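Local coordinates for phage-related conserved hypothetical protein, BB2244 (Bordetella bronchiseptica, PDB 2BDV), which is of unknown function but belongs to the SOS response associated peptidase (SRAP) family and may, like its relatives, act in the response to DNA damage, at residues G93-K106 and P118-L132. Sequence-based numbering, arbitrary orientation.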
ATOM      1  N   GLY A  93     -14.200   2.559   1.495  1.00 19.34           N
ATOM      2  CA  GLY A  93     -12.922   2.670   2.173  1.00 18.52           C
ATOM      3  C   GLY A  93     -11.705   2.774   1.265  1.00 18.42           C
ATOM      4  O   GLY A  93     -10.590   2.525   1.711  1.00 20.15           O
ATOM      5  N   ARG A  94     -11.907   3.153   0.004  1.00 19.43           N
ATOM      6  CA  ARG A  94     -10.804   3.262  -0.954  1.00 19.29           C
ATOM      7  C   ARG A  94      -9.853   4.431  -0.676  1.00 18.84           C
ATOM      8  O   ARG A  94     -10.268   5.589  -0.609  1.00 19.20           O
ATOM      9  CB  ARG A  94     -11.345   3.381  -2.386  1.00 18.77           C
ATOM     10  CG  ARG A  94     -12.222   2.211  -2.844  1.00 19.66           C
ATOM     11  CD  ARG A  94     -12.526   2.300  -4.349  1.00 20.26           C
ATOM     12  NE  ARG A  94     -13.246   3.526  -4.694  1.00 15.79           N
ATOM     13  CZ  ARG A  94     -14.568   3.624  -4.785  1.00 14.67           C
ATOM     14  NH1 ARG A  94     -15.340   2.562  -4.567  1.00 16.13           N
ATOM     15  NH2 ARG A  94     -15.117   4.788  -5.081  1.00 15.15           N
ATOM     16  N   ILE A  95      -8.576   4.111  -0.510  1.00 17.60           N
ATOM     17  CA  ILE A  95      -7.557   5.120  -0.251  1.00 17.72           C
ATOM     18  C   ILE A  95      -6.311   4.841  -1.086  1.00 17.14           C
ATOM     19  O   ILE A  95      -6.192   3.799  -1.733  1.00 16.44           O
ATOM     20  CB  ILE A  95      -7.125   5.123   1.238  1.00 16.72           C
ATOM     21  CG1 ILE A  95      -6.312   3.862   1.552  1.00 15.96           C
ATOM     22  CG2 ILE A  95      -8.353   5.176   2.139  1.00 17.94           C
ATOM     23  CD1 ILE A  95      -5.477   3.944   2.840  1.00 14.24           C
ATOM     24  N   LEU A  96      -5.383   5.784  -1.054  1.00 16.71           N
ATOM     25  CA  LEU A  96      -4.128   5.640  -1.758  1.00 17.13           C
ATOM     26  C   LEU A  96      -3.020   5.800  -0.724  1.00 16.20           C
ATOM     27  O   LEU A  96      -3.142   6.592   0.211  1.00 13.36           O
ATOM     28  CB  LEU A  96      -3.989   6.708  -2.847  1.00 14.84           C
ATOM     29  CG  LEU A  96      -5.034   6.606  -3.955  1.00 16.35           C
ATOM     30  CD1 LEU A  96      -5.155   7.914  -4.705  1.00 15.23           C
ATOM     31  CD2 LEU A  96      -4.646   5.463  -4.895  1.00 16.26           C
ATOM     32  N   VAL A  97      -1.955   5.020  -0.883  1.00 16.21           N
ATOM     33  CA  VAL A  97      -0.804   5.093   0.002  1.00 14.72           C
ATOM     34  C   VAL A  97       0.403   5.459  -0.846  1.00 16.59           C
ATOM     35  O   VAL A  97       0.922   4.626  -1.600  1.00 18.22           O
ATOM     36  CB  VAL A  97      -0.499   3.745   0.687  1.00 14.15           C
ATOM     37  CG1 VAL A  97       0.741   3.891   1.559  1.00 11.57           C
ATOM     38  CG2 VAL A  97      -1.682   3.293   1.533  1.00 11.50           C
ATOM     39  N   PRO A  98       0.865   6.712  -0.747  1.00 17.64           N
ATOM     40  CA  PRO A  98       2.024   7.143  -1.529  1.00 17.57           C
ATOM     41  C   PRO A  98       3.308   6.452  -1.064  1.00 19.14           C
ATOM     42  O   PRO A  98       3.462   6.136   0.120  1.00 17.37           O
ATOM     43  CB  PRO A  98       2.042   8.649  -1.298  1.00 16.90           C
ATOM     44  CG  PRO A  98       1.463   8.788   0.057  1.00 17.57           C
ATOM     45  CD  PRO A  98       0.308   7.833   0.024  1.00 17.40           C
ATOM     46  N   ALA A  99       4.218   6.219  -2.011  1.00 19.94           N
ATOM     47  CA  ALA A  99       5.487   5.560  -1.729  1.00 18.93           C
ATOM     48  C   ALA A  99       6.535   5.758  -2.825  1.00 20.10           C
ATOM     49  O   ALA A  99       6.232   5.740  -4.021  1.00 18.18           O
ATOM     50  CB  ALA A  99       5.253   4.070  -1.515  1.00 18.80           C
ATOM     51  N   ASP A 100       7.778   5.933  -2.401  1.00 21.21           N
ATOM     52  CA  ASP A 100       8.877   6.107  -3.334  1.00 23.19           C
ATOM     53  C   ASP A 100       9.332   4.724  -3.798  1.00 21.76           C
ATOM     54  O   ASP A 100       9.974   4.579  -4.842  1.00 22.90           O
ATOM     55  CB  ASP A 100       9.995   6.878  -2.631  1.00 24.08           C
ATOM     56  CG  ASP A 100       9.574   8.298  -2.285  1.00 28.00           C
ATOM     57  OD1 ASP A 100       9.694   9.178  -3.156  1.00 30.46           O
ATOM     58  OD2 ASP A 100       9.091   8.534  -1.157  1.00 29.37           O
ATOM     59  N   GLY A 101       8.964   3.713  -3.016  1.00 21.27           N
ATOM     60  CA  GLY A 101       9.315   2.333  -3.326  1.00 20.98           C
ATOM     61  C   GLY A 101       8.960   1.372  -2.194  1.00 20.89           C
ATOM     62  O   GLY A 101       8.377   1.774  -1.184  1.00 17.74           O
ATOM     63  N   TRP A 102       9.301   0.095  -2.349  1.00 19.48           N
ATOM     64  CA  TRP A 102       9.001  -0.889  -1.316  1.00 18.44           C
ATOM     65  C   TRP A 102      10.103  -1.945  -1.262  1.00 20.73           C
ATOM     66  O   TRP A 102      10.979  -1.993  -2.135  1.00 22.36           O
ATOM     67  CB  TRP A 102       7.624  -1.542  -1.571  1.00 17.50           C
ATOM     68  CG  TRP A 102       7.552  -2.478  -2.763  1.00 14.63           C
ATOM     69  CD1 TRP A 102       7.682  -3.835  -2.746  1.00 12.75           C
ATOM     70  CD2 TRP A 102       7.362  -2.114  -4.138  1.00 15.31           C
ATOM     71  NE1 TRP A 102       7.587  -4.344  -4.021  1.00 12.71           N
ATOM     72  CE2 TRP A 102       7.389  -3.310  -4.897  1.00 14.79           C
ATOM     73  CE3 TRP A 102       7.171  -0.893  -4.807  1.00 16.85           C
ATOM     74  CZ2 TRP A 102       7.233  -3.326  -6.287  1.00 15.36           C
ATOM     75  CZ3 TRP A 102       7.017  -0.908  -6.192  1.00 15.26           C
ATOM     76  CH2 TRP A 102       7.049  -2.122  -6.916  1.00 14.85           C
ATOM     77  N   TYR A 103      10.072  -2.786  -0.233  1.00 18.53           N
ATOM     78  CA  TYR A 103      11.089  -3.811  -0.094  1.00 18.92           C
ATOM     79  C   TYR A 103      10.554  -5.231  -0.173  1.00 19.96           C
ATOM     80  O   TYR A 103       9.443  -5.510   0.265  1.00 19.70           O
ATOM     81  CB  TYR A 103      11.821  -3.664   1.235  1.00 18.77           C
ATOM     82  CG  TYR A 103      12.382  -2.292   1.514  1.00 20.41           C
ATOM     83  CD1 TYR A 103      11.575  -1.278   2.035  1.00 20.24           C
ATOM     84  CD2 TYR A 103      13.726  -2.016   1.292  1.00 20.34           C
ATOM     85  CE1 TYR A 103      12.098  -0.028   2.334  1.00 18.95           C
ATOM     86  CE2 TYR A 103      14.259  -0.772   1.585  1.00 23.42           C
ATOM     87  CZ  TYR A 103      13.440   0.218   2.107  1.00 22.50           C
ATOM     88  OH  TYR A 103      13.979   1.447   2.406  1.00 22.90           O
ATOM     89  N   GLU A 104      11.368  -6.119  -0.737  1.00 20.15           N
ATOM     90  CA  GLU A 104      11.060  -7.540  -0.840  1.00 21.18           C
ATOM     91  C   GLU A 104      12.365  -8.274  -0.516  1.00 22.35           C
ATOM     92  O   GLU A 104      13.437  -7.855  -0.942  1.00 23.43           O
ATOM     93  CB  GLU A 104      10.609  -7.921  -2.254  1.00 18.43           C
ATOM     94  CG  GLU A 104       9.307  -7.286  -2.702  1.00 19.24           C
ATOM     95  CD  GLU A 104       8.945  -7.665  -4.117  1.00 17.84           C
ATOM     96  OE1 GLU A 104       7.986  -7.089  -4.670  1.00 18.51           O
ATOM     97  OE2 GLU A 104       9.624  -8.548  -4.677  1.00 20.00           O
ATOM     98  N   TRP A 105      12.266  -9.361   0.237  1.00 24.42           N
ATOM     99  CA  TRP A 105      13.433 -10.142   0.610  1.00 25.40           C
ATOM    100  C   TRP A 105      13.558 -11.382  -0.274  1.00 28.89           C
ATOM    101  O   TRP A 105      12.610 -12.160  -0.432  1.00 28.32           O
ATOM    102  CB  TRP A 105      13.336 -10.545   2.081  1.00 24.44           C
ATOM    103  CG  TRP A 105      13.589  -9.405   3.026  1.00 24.38           C
ATOM    104  CD1 TRP A 105      14.709  -9.202   3.800  1.00 25.19           C
ATOM    105  CD2 TRP A 105      12.720  -8.301   3.288  1.00 23.90           C
ATOM    106  NE1 TRP A 105      14.583  -8.040   4.525  1.00 23.33           N
ATOM    107  CE2 TRP A 105      13.373  -7.467   4.232  1.00 24.07           C
ATOM    108  CE3 TRP A 105      11.450  -7.930   2.818  1.00 23.55           C
ATOM    109  CZ2 TRP A 105      12.797  -6.286   4.714  1.00 23.55           C
ATOM    110  CZ3 TRP A 105      10.876  -6.749   3.302  1.00 24.33           C
ATOM    111  CH2 TRP A 105      11.554  -5.945   4.240  1.00 23.93           C
ATOM    112  N   LYS A 106      14.739 -11.549  -0.854  1.00 31.38           N
ATOM    113  CA  LYS A 106      15.015 -12.670  -1.735  1.00 34.65           C
ATOM    114  C   LYS A 106      15.658 -13.804  -0.951  1.00 34.97           C
ATOM    115  O   LYS A 106      16.761 -13.665  -0.435  1.00 35.96           O
ATOM    116  CB  LYS A 106      15.948 -12.215  -2.860  1.00 36.18           C
ATOM    117  CG  LYS A 106      16.265 -13.273  -3.902  1.00 38.32           C
ATOM    118  CD  LYS A 106      15.016 -13.707  -4.647  1.00 41.74           C
ATOM    119  CE  LYS A 106      15.353 -14.587  -5.850  1.00 43.78           C
ATOM    120  NZ  LYS A 106      16.156 -13.867  -6.884  1.00 45.58           N
ATOM    121  N   PRO A 118      17.600  -8.401   1.241  1.00 24.23           N
ATOM    122  CA  PRO A 118      16.574  -7.381   0.993  1.00 23.56           C
ATOM    123  C   PRO A 118      16.841  -6.543  -0.267  1.00 24.98           C
ATOM    124  O   PRO A 118      17.981  -6.165  -0.541  1.00 23.92           O
ATOM    125  CB  PRO A 118      16.618  -6.536   2.270  1.00 24.43           C
ATOM    126  CG  PRO A 118      18.060  -6.642   2.696  1.00 21.30           C
ATOM    127  CD  PRO A 118      18.369  -8.100   2.465  1.00 21.06           C
ATOM    128  N   TYR A 119      15.791  -6.270  -1.038  1.00 24.49           N
ATOM    129  CA  TYR A 119      15.909  -5.456  -2.248  1.00 23.48           C
ATOM    130  C   TYR A 119      14.987  -4.243  -2.144  1.00 22.93           C
ATOM    131  O   TYR A 119      13.945  -4.298  -1.483  1.00 23.88           O
ATOM    132  CB  TYR A 119      15.510  -6.258  -3.501  1.00 25.57           C
ATOM    133  CG  TYR A 119      16.567  -7.208  -4.007  1.00 27.28           C
ATOM    134  CD1 TYR A 119      16.756  -8.455  -3.411  1.00 28.92           C
ATOM    135  CD2 TYR A 119      17.416  -6.841  -5.050  1.00 28.63           C
ATOM    136  CE1 TYR A 119      17.768  -9.313  -3.833  1.00 27.91           C
ATOM    137  CE2 TYR A 119      18.432  -7.691  -5.482  1.00 29.74           C
ATOM    138  CZ  TYR A 119      18.605  -8.925  -4.866  1.00 31.35           C
ATOM    139  OH  TYR A 119      19.635  -9.753  -5.263  1.00 33.38           O
ATOM    140  N   TYR A 120      15.371  -3.143  -2.782  1.00 20.15           N
ATOM    141  CA  TYR A 120      14.535  -1.943  -2.786  1.00 19.27           C
ATOM    142  C   TYR A 120      14.041  -1.765  -4.232  1.00 19.10           C
ATOM    143  O   TYR A 120      14.850  -1.747  -5.155  1.00 17.38           O
ATOM    144  CB  TYR A 120      15.340  -0.704  -2.348  1.00 18.62           C
ATOM    145  CG  TYR A 120      14.548   0.588  -2.440  1.00 19.36           C
ATOM    146  CD1 TYR A 120      13.390   0.765  -1.689  1.00 20.33           C
ATOM    147  CD2 TYR A 120      14.947   1.620  -3.285  1.00 19.90           C
ATOM    148  CE1 TYR A 120      12.648   1.927  -1.774  1.00 19.30           C
ATOM    149  CE2 TYR A 120      14.209   2.801  -3.382  1.00 20.37           C
ATOM    150  CZ  TYR A 120      13.055   2.945  -2.617  1.00 22.65           C
ATOM    151  OH  TYR A 120      12.299   4.100  -2.678  1.00 19.91           O
ATOM    152  N   ILE A 121      12.723  -1.663  -4.415  1.00 19.65           N
ATOM    153  CA  ILE A 121      12.104  -1.504  -5.741  1.00 19.79           C
ATOM    154  C   ILE A 121      11.483  -0.118  -5.859  1.00 19.55           C
ATOM    155  O   ILE A 121      10.837   0.350  -4.925  1.00 18.69           O
ATOM    156  CB  ILE A 121      10.942  -2.527  -6.002  1.00 15.52           C
ATOM    157  CG1 ILE A 121      11.415  -3.966  -5.826  1.00 18.23           C
ATOM    158  CG2 ILE A 121      10.448  -2.406  -7.427  1.00 15.00           C
ATOM    159  CD1 ILE A 121      11.504  -4.420  -4.414  1.00 18.28           C
ATOM    160  N   HIS A 122      11.659   0.540  -7.003  1.00 21.00           N
ATOM    161  CA  HIS A 122      11.083   1.874  -7.183  1.00 21.93           C
ATOM    162  C   HIS A 122      10.829   2.229  -8.647  1.00 21.87           C
ATOM    163  O   HIS A 122      11.172   1.475  -9.557  1.00 20.86           O
ATOM    164  CB  HIS A 122      12.009   2.918  -6.558  1.00 21.99           C
ATOM    165  CG  HIS A 122      13.300   3.079  -7.294  1.00 23.47           C
ATOM    166  ND1 HIS A 122      13.393   3.757  -8.490  1.00 23.55           N
ATOM    167  CD2 HIS A 122      14.536   2.588  -7.042  1.00 22.24           C
ATOM    168  CE1 HIS A 122      14.631   3.673  -8.945  1.00 24.20           C
ATOM    169  NE2 HIS A 122      15.343   2.969  -8.085  1.00 26.04           N
ATOM    170  N   GLY A 123      10.214   3.387  -8.853  1.00 23.97           N
ATOM    171  CA  GLY A 123       9.926   3.864 -10.191  1.00 23.72           C
ATOM    172  C   GLY A 123      10.688   5.160 -10.436  1.00 25.52           C
ATOM    173  O   GLY A 123      11.658   5.451  -9.740  1.00 21.86           O
ATOM    174  N   ASP A 124      10.242   5.933 -11.424  1.00 26.06           N
ATOM    175  CA  ASP A 124      10.872   7.199 -11.779  1.00 27.39           C
ATOM    176  C   ASP A 124      10.214   8.364 -11.043  1.00 25.87           C
ATOM    177  O   ASP A 124      10.604   9.516 -11.210  1.00 25.01           O
ATOM    178  CB  ASP A 124      10.782   7.405 -13.290  1.00 29.78           C
ATOM    179  CG  ASP A 124      11.548   6.343 -14.064  1.00 34.35           C
ATOM    180  OD1 ASP A 124      11.145   6.003 -15.199  1.00 37.56           O
ATOM    181  OD2 ASP A 124      12.569   5.851 -13.537  1.00 36.82           O
ATOM    182  N   ALA A 125       9.216   8.053 -10.226  1.00 24.95           N
ATOM    183  CA  ALA A 125       8.499   9.068  -9.459  1.00 24.46           C
ATOM    184  C   ALA A 125       7.667   8.386  -8.380  1.00 23.00           C
ATOM    185  O   ALA A 125       7.497   7.168  -8.406  1.00 22.80           O
ATOM    186  CB  ALA A 125       7.597   9.879 -10.390  1.00 26.38           C
ATOM    187  N   PRO A 126       7.152   9.162  -7.407  1.00 23.28           N
ATOM    188  CA  PRO A 126       6.334   8.623  -6.316  1.00 21.32           C
ATOM    189  C   PRO A 126       5.221   7.722  -6.837  1.00 21.67           C
ATOM    190  O   PRO A 126       4.569   8.039  -7.831  1.00 20.56           O
ATOM    191  CB  PRO A 126       5.795   9.880  -5.641  1.00 23.48           C
ATOM    192  CG  PRO A 126       6.940  10.832  -5.795  1.00 24.72           C
ATOM    193  CD  PRO A 126       7.356  10.613  -7.235  1.00 22.45           C
ATOM    194  N   LEU A 127       5.002   6.605  -6.156  1.00 20.66           N
ATOM    195  CA  LEU A 127       3.988   5.650  -6.565  1.00 19.62           C
ATOM    196  C   LEU A 127       2.686   5.845  -5.790  1.00 21.60           C
ATOM    197  O   LEU A 127       2.695   6.291  -4.643  1.00 22.52           O
ATOM    198  CB  LEU A 127       4.520   4.236  -6.342  1.00 19.57           C
ATOM    199  CG  LEU A 127       5.996   4.043  -6.704  1.00 20.30           C
ATOM    200  CD1 LEU A 127       6.416   2.659  -6.255  1.00 22.46           C
ATOM    201  CD2 LEU A 127       6.230   4.223  -8.206  1.00 21.63           C
ATOM    202  N   LEU A 128       1.564   5.511  -6.418  1.00 19.48           N
ATOM    203  CA  LEU A 128       0.276   5.651  -5.753  1.00 18.83           C
ATOM    204  C   LEU A 128      -0.320   4.263  -5.555  1.00 17.21           C
ATOM    205  O   LEU A 128      -1.017   3.753  -6.437  1.00 14.82           O
ATOM    206  CB  LEU A 128      -0.661   6.538  -6.594  1.00 16.78           C
ATOM    207  CG  LEU A 128      -0.091   7.902  -7.025  1.00 17.70           C
ATOM    208  CD1 LEU A 128      -1.108   8.641  -7.893  1.00 15.06           C
ATOM    209  CD2 LEU A 128       0.272   8.740  -5.819  1.00 14.91           C
ATOM    210  N   PHE A 129      -0.037   3.646  -4.403  1.00 16.78           N
ATOM    211  CA  PHE A 129      -0.555   2.303  -4.125  1.00 16.78           C
ATOM    212  C   PHE A 129      -2.026   2.375  -3.767  1.00 14.77           C
ATOM    213  O   PHE A 129      -2.441   3.224  -2.988  1.00 15.02           O
ATOM    214  CB  PHE A 129       0.192   1.600  -2.963  1.00 16.30           C
ATOM    215  CG  PHE A 129       1.659   1.344  -3.220  1.00 18.63           C
ATOM    216  CD1 PHE A 129       2.182   1.395  -4.508  1.00 19.79           C
ATOM    217  CD2 PHE A 129       2.522   1.074  -2.158  1.00 18.00           C
ATOM    218  CE1 PHE A 129       3.538   1.191  -4.732  1.00 18.88           C
ATOM    219  CE2 PHE A 129       3.873   0.869  -2.376  1.00 17.72           C
ATOM    220  CZ  PHE A 129       4.384   0.927  -3.664  1.00 18.20           C
ATOM    221  N   ALA A 130      -2.810   1.479  -4.354  1.00 15.32           N
ATOM    222  CA  ALA A 130      -4.237   1.403  -4.081  1.00 15.84           C
ATOM    223  C   ALA A 130      -4.372   0.718  -2.722  1.00 15.61           C
ATOM    224  O   ALA A 130      -3.637  -0.224  -2.416  1.00 13.61           O
ATOM    225  CB  ALA A 130      -4.927   0.580  -5.153  1.00 13.94           C
ATOM    226  N   GLY A 131      -5.306   1.193  -1.905  1.00 15.90           N
ATOM    227  CA  GLY A 131      -5.496   0.599  -0.594  1.00 14.88           C
ATOM    228  C   GLY A 131      -6.931   0.625  -0.111  1.00 14.20           C
ATOM    229  O   GLY A 131      -7.770   1.336  -0.656  1.00 14.67           O
ATOM    230  N   LEU A 132      -7.206  -0.161   0.923  1.00 15.66           N
ATOM    231  CA  LEU A 132      -8.539  -0.245   1.503  1.00 15.95           C
ATOM    232  C   LEU A 132      -8.419  -0.063   3.014  1.00 17.33           C
ATOM    233  O   LEU A 132      -7.646  -0.756   3.684  1.00 17.78           O
ATOM    234  CB  LEU A 132      -9.170  -1.607   1.181  1.00 14.45           C
ATOM    235  CG  LEU A 132      -9.464  -1.927  -0.289  1.00 14.24           C
ATOM    236  CD1 LEU A 132      -9.948  -3.368  -0.419  1.00 15.53           C
ATOM    237  CD2 LEU A 132     -10.514  -0.958  -0.821  1.00  6.07           C
TER
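Trp102 lies in the elbow where two antiparallel strand pairs meet, and three side chains of 118-132 close around its indole. Ile121 presses on one face, its CG2 3.8 Å from the centroid of the six-membered ring in a CH-pi contact. Leu127 pushes CD1 against the rim, 3.6 Å from Trp102 CZ3. Phe129 comes in obliquely, its CZ 3.5 Å from Trp102 CE3, and the small Ala99 CB fits against the same phenyl ring. Trp102 CG sits between its own backbone N and carbonyl carbon (chi1 70°), a torsion that swings the indole back over Ile121. The ring's rotation is fixed by a nearly straight bond from Trp102 NE1 to Glu104 OE1, 2.8 Å long and in the indole plane.

The cluster is built on two ladders, both segments turning a corner between them, at Asp100 and at Asp124-Ala125. Edge strand 94-99 pairs with 126-132 in a mixed sheet; 101-106 and 118-123 form a beta hairpin in a four-stranded antiparallel sheet. On the hairpin's other face, Tyr120 CD1 lies over the Tyr103 ring, offset toward its rim, the two ring planes oblique at 47°, while Pro118 CB sits over the Trp105 five-membered ring in a CH-pi contact, 3.7 Å from its centroid. In the first ladder Gly131 lets Ile95 CG1 lie close over its backbone, 3.7 Å from Gly131 O.

Ten backbone hydrogen bonds hold the strands, and apolar carbon fills the elbow. Three N-H donors, Trp102 NE1 and the backbone N of Met158 and of Val159, hold the buried Glu104 carboxylate in position.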